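Local structure of flavocytochrome C3 fumarate reductase (Shewanella frigidimarina, 1QO8) at residues N146-D151 against D266-S271. The protein catalyses the reduction of fumarate to succinate in vitro, essentially in that direction alone, using one FAD and four covalently bound c-type hemes per subunit. Residues are numbered along the deposited sequence; the frame is centred on the assembly and turned at random.
With FAD (flavin-adenine dinucleotide), chain G.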
loop_
_atom_site.group_PDB
_atom_site.type_symbol
_atom_site.label_atom_id
_atom_site.label_comp_id
_atom_site.label_asym_id
_atom_site.label_seq_id
_atom_site.Cartn_x
_atom_site.Cartn_y
_atom_site.Cartn_z
ATOM N N ASN A 146 33.817 0.312 -10.513
ATOM C CA ASN A 146 33.260 0.423 -11.861
ATOM C C ASN A 146 31.735 0.498 -11.792
ATOM O O ASN A 146 31.086 -0.123 -10.926
ATOM C CB ASN A 146 33.690 -0.817 -12.669
ATOM C CG ASN A 146 35.207 -0.954 -12.755
ATOM O OD1 ASN A 146 35.958 -0.057 -13.130
ATOM N ND2 ASN A 146 35.711 -2.119 -12.401
ATOM N N VAL A 147 31.127 1.198 -12.743
ATOM C CA VAL A 147 29.712 1.573 -12.685
ATOM C C VAL A 147 29.092 1.430 -14.068
ATOM O O VAL A 147 29.690 1.862 -15.044
ATOM C CB VAL A 147 29.555 3.042 -12.249
ATOM C CG1 VAL A 147 28.137 3.609 -12.420
ATOM C CG2 VAL A 147 29.938 3.203 -10.790
ATOM N N ILE A 148 27.904 0.845 -14.160
ATOM C CA ILE A 148 27.084 1.010 -15.348
ATOM C C ILE A 148 25.889 1.902 -14.932
ATOM O O ILE A 148 25.452 1.676 -13.816
ATOM C CB ILE A 148 26.634 -0.341 -15.926
ATOM C CG1 ILE A 148 27.913 -1.081 -16.484
ATOM C CG2 ILE A 148 25.588 -0.215 -17.009
ATOM C CD1 ILE A 148 27.555 -2.481 -16.962
ATOM N N LEU A 149 25.482 2.838 -15.782
ATOM C CA LEU A 149 24.375 3.738 -15.410
ATOM C C LEU A 149 23.344 3.427 -16.473
ATOM O O LEU A 149 23.822 3.641 -17.614
ATOM C CB LEU A 149 24.737 5.227 -15.481
ATOM C CG LEU A 149 23.598 6.258 -15.393
ATOM C CD1 LEU A 149 22.711 5.987 -14.151
ATOM C CD2 LEU A 149 24.161 7.689 -15.276
ATOM N N VAL A 150 22.127 3.016 -16.183
ATOM C CA VAL A 150 21.179 2.755 -17.262
ATOM C C VAL A 150 19.919 3.623 -17.155
ATOM O O VAL A 150 19.468 3.938 -16.044
ATOM C CB VAL A 150 20.712 1.287 -17.324
ATOM C CG1 VAL A 150 21.883 0.299 -17.532
ATOM C CG2 VAL A 150 20.033 0.836 -16.026
ATOM N N ASP A 151 19.291 3.975 -18.320
ATOM C CA ASP A 151 18.028 4.707 -18.149
ATOM C C ASP A 151 17.095 4.184 -19.207
ATOM O O ASP A 151 17.566 4.065 -20.324
ATOM C CB ASP A 151 18.210 6.241 -18.297
ATOM C CG ASP A 151 16.932 6.977 -17.884
ATOM O OD1 ASP A 151 15.936 6.932 -18.594
ATOM O OD2 ASP A 151 17.009 7.616 -16.794
ATOM N N ASP A 266 29.269 6.641 -19.040
ATOM C CA ASP A 266 28.287 6.994 -20.054
ATOM C C ASP A 266 26.919 6.446 -19.658
ATOM O O ASP A 266 26.857 5.238 -19.327
ATOM C CB ASP A 266 28.765 6.518 -21.429
ATOM C CG ASP A 266 30.002 7.336 -21.847
ATOM O OD1 ASP A 266 30.389 8.312 -21.130
ATOM O OD2 ASP A 266 30.570 6.988 -22.909
ATOM N N THR A 267 25.821 7.160 -19.772
ATOM C CA THR A 267 24.542 6.500 -19.562
ATOM C C THR A 267 24.170 5.523 -20.673
ATOM O O THR A 267 24.208 5.882 -21.864
ATOM C CB THR A 267 23.484 7.574 -19.320
ATOM O OG1 THR A 267 22.115 7.046 -19.395
ATOM C CG2 THR A 267 23.760 8.542 -20.418
ATOM N N ARG A 268 23.684 4.327 -20.355
ATOM C CA ARG A 268 23.078 3.503 -21.407
ATOM C C ARG A 268 21.607 3.861 -21.503
ATOM O O ARG A 268 20.867 3.463 -20.617
ATOM C CB ARG A 268 23.243 2.039 -21.043
ATOM C CG ARG A 268 23.477 0.879 -21.929
ATOM C CD ARG A 268 23.940 -0.420 -21.176
ATOM N NE ARG A 268 25.388 -0.446 -20.971
ATOM C CZ ARG A 268 26.054 -1.636 -20.840
ATOM N NH1 ARG A 268 25.345 -2.770 -20.849
ATOM N NH2 ARG A 268 27.368 -1.708 -20.700
ATOM N N LEU A 269 21.142 4.400 -22.594
ATOM C CA LEU A 269 19.816 4.883 -22.854
ATOM C C LEU A 269 18.994 3.757 -23.430
ATOM O O LEU A 269 19.476 2.689 -23.831
ATOM C CB LEU A 269 19.976 6.100 -23.786
ATOM C CG LEU A 269 20.683 7.339 -23.136
ATOM C CD1 LEU A 269 21.046 8.380 -24.176
ATOM C CD2 LEU A 269 19.816 7.870 -22.028
ATOM N N ASN A 270 17.691 3.993 -23.491
ATOM C CA ASN A 270 16.658 3.067 -23.991
ATOM C C ASN A 270 16.956 1.645 -23.457
ATOM O O ASN A 270 16.752 0.656 -24.159
ATOM C CB ASN A 270 16.585 3.126 -25.487
ATOM C CG ASN A 270 16.652 4.527 -26.049
ATOM O OD1 ASN A 270 15.715 5.355 -25.873
ATOM N ND2 ASN A 270 17.729 4.851 -26.819
ATOM N N SER A 271 17.269 1.547 -22.172
ATOM C CA SER A 271 17.570 0.328 -21.438
ATOM C C SER A 271 16.730 0.293 -20.146
ATOM O O SER A 271 17.076 0.919 -19.138
ATOM C CB SER A 271 19.068 0.414 -21.031
ATOM O OG SER A 271 19.740 0.498 -22.294
HETATM P PA FAD G . 13.829 11.133 -11.563
HETATM O O1A FAD G . 14.499 12.449 -11.812
HETATM O O2A FAD G . 12.569 10.898 -12.002
HETATM O O5B FAD G . 14.608 10.199 -12.559
HETATM C C5B FAD G . 14.456 8.720 -12.570
HETATM C C4B FAD G . 15.223 8.158 -13.870
HETATM O O4B FAD G . 15.005 6.667 -13.775
HETATM C C3B FAD G . 14.468 8.542 -15.185
HETATM O O3B FAD G . 15.109 9.269 -16.133
HETATM C C2B FAD G . 13.651 7.256 -15.574
HETATM O O2B FAD G . 13.447 7.067 -16.996
HETATM C C1B FAD G . 14.619 6.221 -15.136
HETATM N N9A FAD G . 13.993 4.920 -14.870
HETATM C C8A FAD G . 12.764 4.657 -14.317
HETATM N N7A FAD G . 12.474 3.385 -14.336
HETATM C C5A FAD G . 13.565 2.756 -14.929
HETATM C C6A FAD G . 13.827 1.374 -15.321
HETATM N N6A FAD G . 13.006 0.384 -15.103
HETATM N N1A FAD G . 15.050 1.172 -15.872
HETATM C C2A FAD G . 15.917 2.190 -16.199
HETATM N N3A FAD G . 15.742 3.495 -15.891
HETATM C C4A FAD G . 14.539 3.696 -15.288
HETATM N N1 FAD G . 11.341 18.970 -5.867
HETATM C C2 FAD G . 12.101 19.829 -5.243
HETATM O O2 FAD G . 12.670 19.686 -4.211
HETATM N N3 FAD G . 12.363 21.135 -5.759
HETATM C C4 FAD G . 11.764 21.424 -6.981
HETATM O O4 FAD G . 11.899 22.518 -7.452
HETATM C C4X FAD G . 10.869 20.466 -7.623
HETATM N N5 FAD G . 10.246 20.786 -8.768
HETATM C C5X FAD G . 9.477 19.881 -9.418
HETATM C C6 FAD G . 8.870 20.276 -10.618
HETATM C C7 FAD G . 8.090 19.379 -11.306
HETATM C C7M FAD G . 7.411 19.720 -12.594
HETATM C C8 FAD G . 7.959 18.041 -10.785
HETATM C C8M FAD G . 7.170 17.032 -11.563
HETATM C C9 FAD G . 8.577 17.643 -9.627
HETATM C C9A FAD G . 9.348 18.530 -8.913
HETATM N N10 FAD G . 10.002 18.249 -7.697
HETATM C C10 FAD G . 10.742 19.160 -7.047
HETATM C "C1'" FAD G . 10.233 16.825 -7.294
HETATM C "C2'" FAD G . 11.705 16.413 -7.633
HETATM O "O2'" FAD G . 11.887 17.058 -8.939
HETATM C "C3'" FAD G . 11.641 14.901 -7.963
HETATM O "O3'" FAD G . 11.159 14.157 -6.837
HETATM C "C4'" FAD G . 13.119 14.383 -7.956
HETATM O "O4'" FAD G . 13.719 15.046 -9.110
HETATM C "C5'" FAD G . 13.035 12.850 -8.287
HETATM O "O5'" FAD G . 14.508 12.498 -8.671
HETATM P P FAD G . 14.961 11.050 -8.940
HETATM O O1P FAD G . 16.441 11.167 -9.221
HETATM O O2P FAD G . 14.487 10.343 -7.835
HETATM O O3P FAD G . 14.123 10.639 -10.049
#
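Val150 and Arg268 lie side by side on parallel strands, CG1 of the valine 4.1 Å from CB of the arginine, between two nearly straight backbone bonds: Arg268 N to Leu149 O (2.8 Å) and Asp151 N to Arg268 O. Beta-branched Val150 suits a buried strand position. The arginine chain, bent at chi3 (-86°), brings its guanidinium beside Ile148, whose CG2 lies over one face toward the rim. A branched aliphatic suits that flat face, while NH1 makes a salt bridge with Glu120 and a hydrogen bond with Tyr297 OH. On the opposite face of the sheet, Leu149 CD2 meets Thr267 CB obliquely. Past the strand end, Ser271 N donates a hydrogen bond to Asp151 O (3.1 Å). Asp151 extends its carboxylate to the FAD ribose because chi1 (-171°) turns CG away from the backbone N; its two oxygens suit two hydroxyls, OD2 accepting from O3B (2.6 Å) and OD1 from O2B (3.0 Å). OD2 also accepts from Ala129 N, OD1 from Ala153 N. An asparagine here would probably leave one hydroxyl without its acceptor. Such an acid just past the second strand is characteristic of Rossmann-type FAD domains. Strand 147-150 runs between 267-268, at the sheet edge, and 124-127, with helix 131-143 packed on Leu149.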